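Local coordinates for protein lipase (Penicillium expansum, PDB 3G7N) that hydrolyses triacylglycerols and other acylglycerol lipids, releasing free fatty acids, as a secreted alkaline lipase, at residues 1-9 with 212-221; 35-45 with 102-113. All coordinates share one frame; numbering follows the deposited sequence. Where two conformers were deposited one is given.

Contact 1 of 2, residues 1-9 with 212-221; sequences ATADAAAFP and GTEASTVKCE
Lys219 O is gripped by two donors: Thr2 N gives it a hydrogen bond of 3.0 Å and water 1 a second one, while Ala1 CA adds a weaker CA-H...O contact. The same water lies 3.1 Å from Thr2 OG1 and so bridges the two strands. Lys219 N returns a bond to Thr2 O, completing an antiparallel hydrogen-bonded pair, and Asp4 N extends the pairing to Thr217 O at 2.9 Å. At the chain terminus the amino group of Ala1 forms a salt bridge with Glu221 OE2 (Ala1 N to OE2 2.8 Å), meeting the carboxylate from 51° above its plane; Asp225 holds the same nitrogen.

At the other end, Phe8 holds its CG anti to the backbone N (chi1 177°), which lays one ring face against the backbone at Glu214, whose N stands over the ring centre. Glu214 CB makes an off-centre CH-pi contact with that ring. Thr217 OG1, bonded to Thr213 O, sits at the ring edge 3.2 Å from Phe8 CD1. Backbone pairing and a charged terminus thus fix residues 1-4 as a sheet edge, while the Phe8 ring, packed on Glu214 and Thr217, implies a second, largely apolar hold farther along.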
ATOM      1  N   ALA A   1       0.278  20.126   8.403  1.00 17.14           N
ATOM      2  CA  ALA A   1      -0.195  18.888   9.088  1.00 14.45           C
ATOM      3  C   ALA A   1      -0.872  19.244  10.400  1.00 17.68           C
ATOM      4  O   ALA A   1      -0.591  20.288  10.991  1.00 19.24           O
ATOM      5  CB  ALA A   1       0.980  17.956   9.341  1.00 15.62           C
ATOM      6  N   THR A   2      -1.710  18.343  10.895  1.00 13.69           N
ATOM      7  CA  THR A   2      -2.421  18.545  12.153  1.00 16.38           C
ATOM      8  C   THR A   2      -2.471  17.251  12.955  1.00 14.21           C
ATOM      9  O   THR A   2      -2.479  16.147  12.397  1.00 14.42           O
ATOM     10  CB  THR A   2      -3.859  19.037  11.905  1.00 18.74           C
ATOM     11  OG1 THR A   2      -4.547  18.083  11.092  1.00 23.06           O
ATOM     12  CG2 THR A   2      -3.851  20.360  11.198  1.00 22.92           C
ATOM     13  N   ALA A   3      -2.439  17.360  14.273  1.00 15.01           N
ATOM     14  CA  ALA A   3      -2.505  16.189  15.123  1.00 13.81           C
ATOM     15  C   ALA A   3      -3.702  15.307  14.779  1.00 14.70           C
ATOM     16  O   ALA A   3      -4.833  15.786  14.635  1.00 17.21           O
ATOM     17  CB  ALA A   3      -2.537  16.601  16.600  1.00 16.98           C
ATOM     18  N   ASP A   4      -3.452  14.006  14.676  1.00 15.01           N
ATOM     19  CA  ASP A   4      -4.521  13.058  14.390  1.00 15.21           C
ATOM     20  C   ASP A   4      -4.205  11.718  15.037  1.00 15.55           C
ATOM     21  O   ASP A   4      -4.006  10.700  14.346  1.00 15.95           O
ATOM     22  CB  ASP A   4      -4.758  12.916  12.883  1.00 16.46           C
ATOM     23  CG  ASP A   4      -6.093  12.252  12.560  1.00 21.35           C
ATOM     24  OD1 ASP A   4      -6.811  11.828  13.498  1.00 22.20           O
ATOM     25  OD2 ASP A   4      -6.395  12.078  11.362  1.00 19.54           O
ATOM     26  N   ALA A   5      -4.124  11.715  16.368  1.00 17.84           N
ATOM     27  CA  ALA A   5      -3.832  10.505  17.128  1.00 17.29           C
ATOM     28  C   ALA A   5      -4.808   9.378  16.795  1.00 15.90           C
ATOM     29  O   ALA A   5      -4.459   8.198  16.855  1.00 16.02           O
ATOM     30  CB  ALA A   5      -3.844  10.796  18.642  1.00 16.69           C
ATOM     31  N   ALA A   6      -6.046   9.741  16.485  1.00 17.26           N
ATOM     32  CA  ALA A   6      -7.086   8.750  16.226  1.00 18.59           C
ATOM     33  C   ALA A   6      -6.774   7.861  15.022  1.00 17.48           C
ATOM     34  O   ALA A   6      -7.317   6.764  14.913  1.00 17.81           O
ATOM     35  CB  ALA A   6      -8.437   9.432  16.046  1.00 18.60           C
ATOM     36  N   ALA A   7      -5.925   8.352  14.116  1.00 15.41           N
ATOM     37  CA  ALA A   7      -5.509   7.599  12.923  1.00 15.51           C
ATOM     38  C   ALA A   7      -4.529   6.481  13.248  1.00 14.25           C
ATOM     39  O   ALA A   7      -4.298   5.596  12.411  1.00 15.36           O
ATOM     40  CB  ALA A   7      -4.904   8.544  11.900  1.00 14.62           C
ATOM     41  N   PHE A   8      -3.864   6.572  14.391  1.00 13.48           N
ATOM     42  CA  PHE A   8      -2.722   5.708  14.673  1.00 11.96           C
ATOM     43  C   PHE A   8      -3.103   4.222  14.774  1.00 13.88           C
ATOM     44  O   PHE A   8      -2.417   3.371  14.202  1.00 13.22           O
ATOM     45  CB  PHE A   8      -1.949   6.168  15.919  1.00 12.68           C
ATOM     46  CG  PHE A   8      -0.802   5.271  16.287  1.00 11.24           C
ATOM     47  CD1 PHE A   8       0.466   5.514  15.782  1.00 13.59           C
ATOM     48  CD2 PHE A   8      -0.972   4.204  17.142  1.00 15.59           C
ATOM     49  CE1 PHE A   8       1.528   4.691  16.095  1.00 12.98           C
ATOM     50  CE2 PHE A   8       0.096   3.367  17.452  1.00 14.64           C
ATOM     51  CZ  PHE A   8       1.358   3.648  16.957  1.00 13.58           C
ATOM     52  N   PRO A   9      -4.201   3.893  15.481  1.00 13.62           N
ATOM     53  CA  PRO A   9      -4.458   2.464  15.645  1.00 14.50           C
ATOM     54  C   PRO A   9      -4.629   1.702  14.323  1.00 10.78           C
ATOM     55  O   PRO A   9      -4.078   0.611  14.186  1.00 11.40           O
ATOM     56  CB  PRO A   9      -5.742   2.428  16.482  1.00 15.45           C
ATOM     57  CG  PRO A   9      -5.653   3.692  17.303  1.00 17.41           C
ATOM     58  CD  PRO A   9      -5.044   4.716  16.371  1.00 14.81           C
ATOM     59  N   GLY A 212       6.403   7.023  15.335  1.00 13.38           N
ATOM     60  CA  GLY A 212       6.268   5.681  15.895  1.00 14.28           C
ATOM     61  C   GLY A 212       5.286   5.595  17.049  1.00 14.50           C
ATOM     62  O   GLY A 212       5.097   4.535  17.628  1.00 17.09           O
ATOM     63  N   THR A 213       4.646   6.708  17.373  1.00 15.47           N
ATOM     64  CA  THR A 213       3.737   6.761  18.516  1.00 18.02           C
ATOM     65  C   THR A 213       2.409   7.391  18.116  1.00 14.82           C
ATOM     66  O   THR A 213       2.337   8.185  17.175  1.00 14.17           O
ATOM     67  CB  THR A 213       4.317   7.588  19.685  1.00 20.30           C
ATOM     68  OG1 THR A 213       4.461   8.949  19.274  1.00 20.67           O
ATOM     69  CG2 THR A 213       5.658   7.050  20.138  1.00 24.11           C
ATOM     70  N   GLU A 214       1.366   7.122  18.902  1.00 15.03           N
ATOM     71  CA  GLU A 214       0.072   7.722  18.662  1.00 14.41           C
ATOM     72  C   GLU A 214       0.148   9.244  18.770  1.00 15.55           C
ATOM     73  O   GLU A 214      -0.375   9.971  17.929  1.00 14.54           O
ATOM     74  CB  GLU A 214      -0.950   7.175  19.661  1.00 20.18           C
ATOM     75  CG  GLU A 214      -2.354   7.690  19.431  1.00 21.62           C
ATOM     76  CD  GLU A 214      -3.414   6.888  20.171  1.00 38.99           C
ATOM     77  OE1 GLU A 214      -3.575   5.684  19.875  1.00 41.44           O
ATOM     78  OE2 GLU A 214      -4.185   7.500  20.938  1.00 43.74           O
ATOM     79  N   ALA A 215       0.846   9.716  19.799  1.00 16.93           N
ATOM     80  CA  ALA A 215       0.903  11.147  20.089  1.00 18.32           C
ATOM     81  C   ALA A 215       1.554  11.935  18.950  1.00 19.63           C
ATOM     82  O   ALA A 215       1.139  13.062  18.641  1.00 18.81           O
ATOM     83  CB  ALA A 215       1.649  11.394  21.404  1.00 23.46           C
ATOM     84  N   SER A 216       2.491  11.296  18.255  1.00 15.22           N
ATOM     85  CA  SER A 216       3.252  11.961  17.199  1.00 14.45           C
ATOM     86  C   SER A 216       2.560  11.907  15.845  1.00 13.51           C
ATOM     87  O   SER A 216       3.101  12.388  14.872  1.00 15.80           O
ATOM     88  CB  SER A 216       4.652  11.358  17.073  1.00 16.83           C
ATOM     89  OG  SER A 216       4.603  10.037  16.555  1.00 17.66           O
ATOM     90  N   THR A 217       1.420  11.224  15.770  1.00 12.56           N
ATOM     91  CA  THR A 217       0.753  10.979  14.492  1.00 11.87           C
ATOM     92  C   THR A 217       0.010  12.197  13.972  1.00 12.42           C
ATOM     93  O   THR A 217      -0.774  12.819  14.710  1.00 14.32           O
ATOM     94  CB  THR A 217      -0.218   9.793  14.591  1.00 13.46           C
ATOM     95  OG1 THR A 217       0.526   8.613  14.893  1.00 12.62           O
ATOM     96  CG2 THR A 217      -0.962   9.598  13.269  1.00 15.32           C
ATOM     97  N   VAL A 218       0.290  12.580  12.733  1.00 11.82           N
ATOM     98  CA  VAL A 218      -0.361  13.700  12.116  1.00 12.75           C
ATOM     99  C   VAL A 218      -1.035  13.318  10.805  1.00 11.57           C
ATOM    100  O   VAL A 218      -0.618  12.362  10.131  1.00 11.95           O
ATOM    101  CB  VAL A 218       0.613  14.883  11.887  1.00 11.54           C
ATOM    102  CG1 VAL A 218       1.179  15.365  13.223  1.00 14.65           C
ATOM    103  CG2 VAL A 218       1.756  14.479  10.949  1.00 12.66           C
ATOM    104  N   LYS A 219      -2.068  14.073  10.443  1.00 12.26           N
ATOM    105  CA  LYS A 219      -2.644  14.045   9.115  1.00 12.55           C
ATOM    106  C   LYS A 219      -2.093  15.194   8.312  1.00 14.01           C
ATOM    107  O   LYS A 219      -2.135  16.346   8.738  1.00 13.63           O
ATOM    108  CB  LYS A 219      -4.164  14.172   9.209  1.00 13.42           C
ATOM    109  CG  LYS A 219      -4.881  14.143   7.876  1.00 14.07           C
ATOM    110  CD  LYS A 219      -6.392  14.339   8.063  1.00 20.52           C
ATOM    111  CE  LYS A 219      -7.164  13.936   6.818  1.00 23.72           C
ATOM    112  NZ  LYS A 219      -8.641  13.930   7.053  1.00 33.26           N
ATOM    113  N   CYS A 220      -1.518  14.872   7.166  1.00 12.72           N
ATOM    114  CA  CYS A 220      -0.780  15.841   6.373  1.00 11.64           C
ATOM    115  C   CYS A 220      -1.701  16.569   5.413  1.00 13.96           C
ATOM    116  O   CYS A 220      -2.747  16.054   5.029  1.00 14.10           O
ATOM    117  CB  CYS A 220       0.322  15.113   5.598  1.00 13.75           C
ATOM    118  SG  CYS A 220       1.365  14.062   6.632  1.00 13.44           S
ATOM    119  N   GLU A 221      -1.312  17.780   5.032  1.00 14.22           N
ATOM    120  CA  GLU A 221      -2.083  18.578   4.096  1.00 15.92           C
ATOM    121  C   GLU A 221      -1.546  18.423   2.685  1.00 15.94           C
ATOM    122  O   GLU A 221      -0.379  18.719   2.420  1.00 17.54           O
ATOM    123  CB  GLU A 221      -2.032  20.058   4.504  1.00 18.53           C
ATOM    124  CG  GLU A 221      -2.372  20.319   5.962  1.00 28.58           C
ATOM    125  CD  GLU A 221      -1.946  21.709   6.419  1.00 39.36           C
ATOM    126  OE1 GLU A 221      -1.902  22.624   5.563  1.00 40.18           O
ATOM    127  OE2 GLU A 221      -1.693  21.894   7.634  1.00 29.46           O
TER
HETATM  128  O   HOH W   1      -4.156  18.078   8.043  1.00 21.16           O

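Contact 2 of 2, residues 35-45 with 102-113. Unlike the reference sequence in segment 35-45: Val35 (reference Ala).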
ATOM      1  N   VAL A  35      -6.319 -16.944   3.023  1.00  8.21           N
ATOM      2  CA  VAL A  35      -6.951 -17.983   2.211  1.00  8.44           C
ATOM      3  C   VAL A  35      -6.173 -18.281   0.942  1.00  8.13           C
ATOM      4  O   VAL A  35      -6.307 -19.372   0.368  1.00 10.13           O
ATOM      5  CB  VAL A  35      -8.363 -17.599   1.839  1.00  8.80           C
ATOM      6  CG1 VAL A  35      -9.213 -17.425   3.069  1.00 10.46           C
ATOM      7  CG2 VAL A  35      -8.349 -16.354   1.096  1.00  5.59           C
ATOM      8  N   LYS A  36      -5.337 -17.353   0.499  1.00  8.47           N
ATOM      9  CA  LYS A  36      -4.601 -17.546  -0.753  1.00 10.49           C
ATOM     10  C   LYS A  36      -3.256 -16.850  -0.662  1.00  8.71           C
ATOM     11  O   LYS A  36      -3.177 -15.693  -0.231  1.00 10.06           O
ATOM     12  CB  LYS A  36      -5.422 -16.956  -1.912  1.00 12.49           C
ATOM     13  CG  LYS A  36      -4.804 -17.037  -3.285  1.00 17.29           C
ATOM     14  CD  LYS A  36      -4.952 -18.422  -3.819  1.00 20.34           C
ATOM     15  CE  LYS A  36      -4.875 -18.459  -5.343  1.00 20.42           C
ATOM     16  NZ  LYS A  36      -5.031 -19.879  -5.758  1.00 20.95           N
ATOM     17  N   ARG A  37      -2.191 -17.564  -1.005  1.00  8.49           N
ATOM     18  CA  ARG A  37      -0.852 -16.976  -0.978  1.00 10.26           C
ATOM     19  C   ARG A  37      -0.391 -16.674  -2.386  1.00 13.87           C
ATOM     20  O   ARG A  37      -0.401 -17.555  -3.241  1.00 18.41           O
ATOM     21  CB  ARG A  37       0.101 -17.908  -0.230  1.00 13.89           C
ATOM     22  CG  ARG A  37      -0.422 -18.198   1.198  1.00 14.88           C
ATOM     23  CD  ARG A  37       0.384 -19.238   1.961  1.00 18.28           C
ATOM     24  NE  ARG A  37       1.576 -18.659   2.563  1.00 21.30           N
ATOM     25  CZ  ARG A  37       1.588 -18.049   3.748  1.00 18.17           C
ATOM     26  NH1 ARG A  37       0.492 -18.017   4.491  1.00 20.11           N
ATOM     27  NH2 ARG A  37       2.730 -17.601   4.238  1.00 24.43           N
ATOM     28  N   ILE A  38      -0.168 -15.382  -2.630  1.00 12.58           N
ATOM     29  CA  ILE A  38       0.159 -14.796  -3.929  1.00 15.83           C
ATOM     30  C   ILE A  38       1.680 -14.813  -4.145  1.00 13.41           C
ATOM     31  O   ILE A  38       2.444 -14.417  -3.266  1.00 13.71           O
ATOM     32  CB  ILE A  38      -0.308 -13.317  -3.971  1.00 14.28           C
ATOM     33  CG1 ILE A  38      -1.806 -13.196  -3.651  1.00 16.20           C
ATOM     34  CG2 ILE A  38       0.037 -12.687  -5.319  1.00 19.10           C
ATOM     35  CD1 ILE A  38      -2.727 -13.906  -4.648  1.00 17.98           C
ATOM     36  N   TYR A  39       2.122 -15.378  -5.267  1.00 16.55           N
ATOM     37  CA  TYR A  39       3.562 -15.482  -5.519  1.00 20.60           C
ATOM     38  C   TYR A  39       3.863 -15.347  -7.016  1.00 20.51           C
ATOM     39  O   TYR A  39       3.104 -15.864  -7.842  1.00 27.63           O
ATOM     40  CB  TYR A  39       4.078 -16.813  -4.962  1.00 25.49           C
ATOM     41  CG  TYR A  39       5.574 -17.009  -5.042  1.00 31.41           C
ATOM     42  CD1 TYR A  39       6.455 -16.005  -4.654  1.00 37.91           C
ATOM     43  CD2 TYR A  39       6.106 -18.241  -5.405  1.00 44.98           C
ATOM     44  CE1 TYR A  39       7.826 -16.171  -4.774  1.00 45.59           C
ATOM     45  CE2 TYR A  39       7.473 -18.428  -5.504  1.00 47.34           C
ATOM     46  CZ  TYR A  39       8.329 -17.396  -5.170  1.00 50.69           C
ATOM     47  OH  TYR A  39       9.689 -17.604  -5.219  1.00 53.02           O
ATOM     48  N   ASP A  40       4.743 -14.404  -7.347  1.00 16.67           N
ATOM     49  CA  ASP A  40       5.395 -14.363  -8.671  1.00 18.88           C
ATOM     50  C   ASP A  40       6.928 -14.322  -8.564  1.00 14.88           C
ATOM     51  O   ASP A  40       7.507 -13.359  -8.072  1.00 20.03           O
ATOM     52  CB  ASP A  40       4.891 -13.161  -9.490  1.00 18.60           C
ATOM     53  CG  ASP A  40       5.361 -13.206 -10.941  1.00 27.09           C
ATOM     54  OD1 ASP A  40       5.038 -14.191 -11.634  1.00 29.46           O
ATOM     55  OD2 ASP A  40       6.180 -12.344 -11.320  1.00 29.94           O
ATOM     56  N   LEU A  41       7.557 -15.420  -8.981  0.50 22.97           N
ATOM     57  CA  LEU A  41       8.984 -15.660  -8.779  0.50 24.50           C
ATOM     58  C   LEU A  41       9.834 -14.605  -9.486  0.50 22.27           C
ATOM     59  O   LEU A  41      10.765 -14.043  -8.905  0.50 25.56           O
ATOM     60  CB  LEU A  41       9.347 -17.050  -9.315  0.50 26.34           C
ATOM     61  CG  LEU A  41       8.614 -18.251  -8.707  0.50 24.81           C
ATOM     62  CD1 LEU A  41       8.270 -19.286  -9.773  0.50 27.46           C
ATOM     63  CD2 LEU A  41       9.461 -18.880  -7.614  0.50 27.24           C
ATOM     64  N   VAL A  42       9.498 -14.350 -10.744  1.00 20.42           N
ATOM     65  CA  VAL A  42      10.325 -13.532 -11.634  1.00 25.42           C
ATOM     66  C   VAL A  42      10.328 -12.068 -11.221  1.00 28.51           C
ATOM     67  O   VAL A  42      11.395 -11.438 -11.154  1.00 29.50           O
ATOM     68  CB  VAL A  42       9.866 -13.665 -13.103  1.00 26.91           C
ATOM     69  CG1 VAL A  42      10.186 -15.051 -13.621  1.00 24.77           C
ATOM     70  CG2 VAL A  42       8.378 -13.402 -13.223  1.00 38.74           C
ATOM     71  N   THR A  43       9.166 -11.593 -10.766  1.00 25.90           N
ATOM     72  CA  THR A  43       9.043 -10.245 -10.227  1.00 28.16           C
ATOM     73  C   THR A  43       9.212 -10.229  -8.703  1.00 25.43           C
ATOM     74  O   THR A  43       9.259  -9.159  -8.085  1.00 31.43           O
ATOM     75  CB  THR A  43       7.695  -9.604 -10.643  1.00 30.94           C
ATOM     76  OG1 THR A  43       6.612 -10.323 -10.039  1.00 25.12           O
ATOM     77  CG2 THR A  43       7.518  -9.653 -12.158  1.00 30.06           C
ATOM     78  N   ASP A  44       9.474 -11.406  -8.135  1.00 27.23           N
ATOM     79  CA  ASP A  44       9.566 -11.578  -6.689  1.00 29.25           C
ATOM     80  C   ASP A  44       8.394 -10.900  -5.961  1.00 26.64           C
ATOM     81  O   ASP A  44       8.578 -10.320  -4.893  1.00 33.49           O
ATOM     82  CB  ASP A  44      10.909 -11.049  -6.169  1.00 32.49           C
ATOM     83  CG  ASP A  44      11.198 -11.478  -4.739  1.00 36.44           C
ATOM     84  OD1 ASP A  44      10.787 -12.595  -4.351  1.00 40.88           O
ATOM     85  OD2 ASP A  44      11.777 -10.662  -3.985  1.00 44.53           O
ATOM     86  N   THR A  45       7.191 -11.036  -6.523  1.00 25.86           N
ATOM     87  CA  THR A  45       5.970 -10.432  -5.951  1.00 17.37           C
ATOM     88  C   THR A  45       5.322 -11.444  -5.023  1.00 13.71           C
ATOM     89  O   THR A  45       5.106 -12.586  -5.414  1.00 16.52           O
ATOM     90  CB  THR A  45       4.934 -10.084  -7.049  1.00 15.91           C
ATOM     91  OG1 THR A  45       5.531  -9.223  -8.030  1.00 17.27           O
ATOM     92  CG2 THR A  45       3.718  -9.371  -6.436  1.00 15.74           C
ATOM     93  N   PRO A 102       5.055  -6.087 -11.831  1.00  9.82           N
ATOM     94  CA  PRO A 102       4.724  -7.042 -10.760  1.00 10.51           C
ATOM     95  C   PRO A 102       3.232  -7.071 -10.430  1.00  9.60           C
ATOM     96  O   PRO A 102       2.689  -8.143 -10.229  1.00 11.22           O
ATOM     97  CB  PRO A 102       5.557  -6.554  -9.567  1.00 12.28           C
ATOM     98  CG  PRO A 102       5.975  -5.138  -9.910  1.00 12.99           C
ATOM     99  CD  PRO A 102       6.109  -5.147 -11.424  1.00 10.88           C
ATOM    100  N   TRP A 103       2.566  -5.918 -10.383  1.00  8.27           N
ATOM    101  CA  TRP A 103       1.122  -5.971 -10.096  1.00  9.33           C
ATOM    102  C   TRP A 103       0.371  -6.774 -11.163  1.00  9.75           C
ATOM    103  O   TRP A 103      -0.469  -7.615 -10.855  1.00 10.27           O
ATOM    104  CB  TRP A 103       0.510  -4.581  -9.963  1.00  8.81           C
ATOM    105  CG  TRP A 103      -0.944  -4.659  -9.649  1.00  8.62           C
ATOM    106  CD1 TRP A 103      -1.981  -4.565 -10.553  1.00  8.35           C
ATOM    107  CD2 TRP A 103      -1.516  -5.179  -8.442  1.00  8.34           C
ATOM    108  NE1 TRP A 103      -3.161  -4.956  -9.960  1.00 10.40           N
ATOM    109  CE2 TRP A 103      -2.907  -5.288  -8.650  1.00  8.71           C
ATOM    110  CE3 TRP A 103      -0.993  -5.496  -7.170  1.00  9.80           C
ATOM    111  CZ2 TRP A 103      -3.769  -5.786  -7.678  1.00  8.98           C
ATOM    112  CZ3 TRP A 103      -1.858  -5.942  -6.186  1.00  9.47           C
ATOM    113  CH2 TRP A 103      -3.244  -6.060  -6.443  1.00  9.60           C
ATOM    114  N   SER A 104       0.669  -6.515 -12.437  1.00 11.26           N
ATOM    115  CA  SER A 104      -0.057  -7.167 -13.516  1.00 12.53           C
ATOM    116  C   SER A 104       0.154  -8.671 -13.503  1.00 14.45           C
ATOM    117  O   SER A 104      -0.745  -9.423 -13.878  1.00 16.68           O
ATOM    118  CB  SER A 104       0.359  -6.569 -14.863  1.00 15.02           C
ATOM    119  OG  SER A 104       1.678  -6.949 -15.197  1.00 23.48           O
ATOM    120  N   ALA A 105       1.278  -9.112 -12.962  1.00 11.34           N
ATOM    121  CA  ALA A 105       1.558 -10.545 -12.833  1.00 13.42           C
ATOM    122  C   ALA A 105       0.582 -11.237 -11.881  1.00 13.45           C
ATOM    123  O   ALA A 105       0.285 -12.417 -12.067  1.00 15.34           O
ATOM    124  CB  ALA A 105       2.992 -10.790 -12.396  1.00 14.43           C
ATOM    125  N   VAL A 106       0.141 -10.526 -10.838  1.00 11.07           N
ATOM    126  CA  VAL A 106      -0.683 -11.125  -9.781  1.00 10.59           C
ATOM    127  C   VAL A 106      -2.116 -10.634  -9.794  1.00  9.65           C
ATOM    128  O   VAL A 106      -2.960 -11.181  -9.076  1.00  9.29           O
ATOM    129  CB  VAL A 106      -0.073 -10.903  -8.374  1.00 11.92           C
ATOM    130  CG1 VAL A 106       1.290 -11.598  -8.254  1.00 13.23           C
ATOM    131  CG2 VAL A 106       0.047  -9.408  -8.050  1.00 11.69           C
ATOM    132  N   HIS A 107      -2.406  -9.643 -10.633  1.00  9.70           N
ATOM    133  CA  HIS A 107      -3.694  -8.968 -10.639  1.00 10.74           C
ATOM    134  C   HIS A 107      -4.858  -9.945 -10.754  1.00 11.33           C
ATOM    135  O   HIS A 107      -5.813  -9.879  -9.984  1.00 10.34           O
ATOM    136  CB  HIS A 107      -3.734  -7.957 -11.793  1.00 11.05           C
ATOM    137  CG  HIS A 107      -5.025  -7.218 -11.914  1.00  9.69           C
ATOM    138  ND1 HIS A 107      -5.994  -7.523 -12.853  1.00 13.41           N
ATOM    139  CD2 HIS A 107      -5.442  -6.090 -11.300  1.00  7.86           C
ATOM    140  CE1 HIS A 107      -6.980  -6.650 -12.758  1.00  9.48           C
ATOM    141  NE2 HIS A 107      -6.658  -5.754 -11.838  1.00 13.51           N
ATOM    142  N   ASP A 108      -4.853 -10.773 -11.796  1.00 11.76           N
ATOM    143  CA  ASP A 108      -6.017 -11.624 -12.054  1.00 13.11           C
ATOM    144  C   ASP A 108      -6.219 -12.660 -10.942  1.00 12.24           C
ATOM    145  O   ASP A 108      -7.356 -12.920 -10.547  1.00 11.15           O
ATOM    146  CB  ASP A 108      -5.915 -12.334 -13.409  1.00 14.51           C
ATOM    147  CG  ASP A 108      -6.134 -11.402 -14.583  1.00 17.22           C
ATOM    148  OD1 ASP A 108      -6.938 -10.462 -14.458  1.00 21.44           O
ATOM    149  OD2 ASP A 108      -5.806 -11.831 -15.712  1.00 34.22           O
ATOM    150  N   THR A 109      -5.125 -13.191 -10.407  1.00 11.61           N
ATOM    151  CA  THR A 109      -5.203 -14.106  -9.279  1.00 12.33           C
ATOM    152  C   THR A 109      -5.845 -13.437  -8.066  1.00  9.42           C
ATOM    153  O   THR A 109      -6.718 -14.018  -7.425  1.00 11.21           O
ATOM    154  CB  THR A 109      -3.815 -14.636  -8.918  1.00 11.49           C
ATOM    155  OG1 THR A 109      -3.252 -15.287 -10.066  1.00 14.73           O
ATOM    156  CG2 THR A 109      -3.901 -15.645  -7.786  1.00 14.45           C
ATOM    157  N   ILE A 110      -5.433 -12.212  -7.762  1.00  9.92           N
ATOM    158  CA  ILE A 110      -5.972 -11.497  -6.617  1.00 10.38           C
ATOM    159  C   ILE A 110      -7.447 -11.153  -6.841  1.00  9.39           C
ATOM    160  O   ILE A 110      -8.273 -11.403  -5.957  1.00  9.39           O
ATOM    161  CB  ILE A 110      -5.140 -10.234  -6.339  1.00  8.82           C
ATOM    162  CG1 ILE A 110      -3.764 -10.639  -5.813  1.00 10.36           C
ATOM    163  CG2 ILE A 110      -5.851  -9.346  -5.348  1.00 10.75           C
ATOM    164  CD1 ILE A 110      -2.756  -9.505  -5.700  1.00 10.31           C
ATOM    165  N   ILE A 111      -7.796 -10.587  -7.998  1.00 10.25           N
ATOM    166  CA  ILE A 111      -9.190 -10.261  -8.270  1.00 10.09           C
ATOM    167  C   ILE A 111     -10.090 -11.504  -8.170  1.00 11.10           C
ATOM    168  O   ILE A 111     -11.176 -11.452  -7.601  1.00 11.34           O
ATOM    169  CB  ILE A 111      -9.355  -9.563  -9.650  1.00 13.00           C
ATOM    170  CG1 ILE A 111      -8.569  -8.245  -9.691  1.00 14.82           C
ATOM    171  CG2 ILE A 111     -10.821  -9.312  -9.947  1.00 14.40           C
ATOM    172  CD1 ILE A 111      -8.943  -7.234  -8.628  1.00 14.75           C
ATOM    173  N   THR A 112      -9.622 -12.619  -8.703  1.00  9.57           N
ATOM    174  CA  THR A 112     -10.390 -13.864  -8.648  1.00 11.51           C
ATOM    175  C   THR A 112     -10.649 -14.316  -7.214  1.00 11.48           C
ATOM    176  O   THR A 112     -11.765 -14.681  -6.856  1.00 11.65           O
ATOM    177  CB  THR A 112      -9.684 -14.980  -9.438  1.00 13.19           C
ATOM    178  OG1 THR A 112      -9.644 -14.611 -10.824  1.00 15.75           O
ATOM    179  CG2 THR A 112     -10.442 -16.302  -9.322  1.00 14.42           C
ATOM    180  N   GLU A 113      -9.635 -14.234  -6.363  1.00  9.99           N
ATOM    181  CA  GLU A 113      -9.799 -14.657  -4.979  1.00  9.13           C
ATOM    182  C   GLU A 113     -10.675 -13.678  -4.213  1.00  8.54           C
ATOM    183  O   GLU A 113     -11.550 -14.094  -3.441  1.00  9.58           O
ATOM    184  CB  GLU A 113      -8.442 -14.822  -4.289  1.00 10.95           C
ATOM    185  CG  GLU A 113      -8.552 -15.197  -2.818  1.00 11.09           C
ATOM    186  CD  GLU A 113      -9.158 -16.577  -2.567  1.00 14.34           C
ATOM    187  OE1 GLU A 113      -9.317 -17.369  -3.523  1.00 15.42           O
ATOM    188  OE2 GLU A 113      -9.328 -16.933  -1.383  1.00 14.60           O
TER
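Strand 35-40 and helix 102-113 run almost antiparallel, their axes 8.6 Å apart at closest approach and 151° between their directions. Ile38 is the central side chain, and both of its branches are used. Its CG2, anti to the backbone N, presses on Val106 CG1 at 3.4 Å, tighter than ordinary carbon contact. The Ile38 and Ile110 side chains cross at about a right angle, with Ile38 CD1 3.6 Å from Ile110 CG1; Ile38 CD1 also touches Thr109 CG2. Toward the start of the strand, Lys36 CB rests on Glu113 CG (3.7 Å).

Beyond the turn, at the start of strand 45-52, Thr45 divides its roles. Its CG2 meets Val106 CG1 tip to tip at 3.8 Å, while its OG1 lies 3.1 Å from Pro102 CB and donates to Thr43 OG1. With an alanine here, Thr43 OG1 would probably lose its donor, and Val106 CG1 and Pro102 CB would be left with a gap where the threonine branches had been. Asp40 sets its CG 3.7 Å from Ala105 CB, and its OD2 accepts from Thr43 N, 41° above the carboxylate plane, in an Asx motif.

Backbone bonds in both directions between Asp40 and Thr45 close the turn joining strands 32-40 and 45-52, with a G1 beta bulge at Asp44 and Thr45. Ile110 also touches Val60 and Met62 of strand 57-62, and Glu113 touches Val49 of strand 45-52, so the helix reaches three successive strands. A helix packed along one face of the central sheet is characteristic of the alpha/beta-hydrolase fold.

Overall arrangement
The two contacts lie toward opposite ends of one mixed sheet, with the middle of the molecule between them, their centres about 32 Å apart and their nearest atoms about 21 Å. Contact 1 is at the surface: it adds the outermost strand 2-3 to strand 218-219, edge to edge, through backbone bonds, water and charge, with an aromatic ring at its far end. Contact 2 is partly buried: it seats helix 97-120 on a sheet face through branched aliphatic side chains, with a hydrogen-bonded polar cluster at the hairpin turn and Lys36 beside Glu113 at the other end. The pair illustrates a common division: backbone hydrogen bonds join strands at an edge, whereas side-chain packing seats helices on a face. Between them stands the strand leading to the nucleophile Ser132.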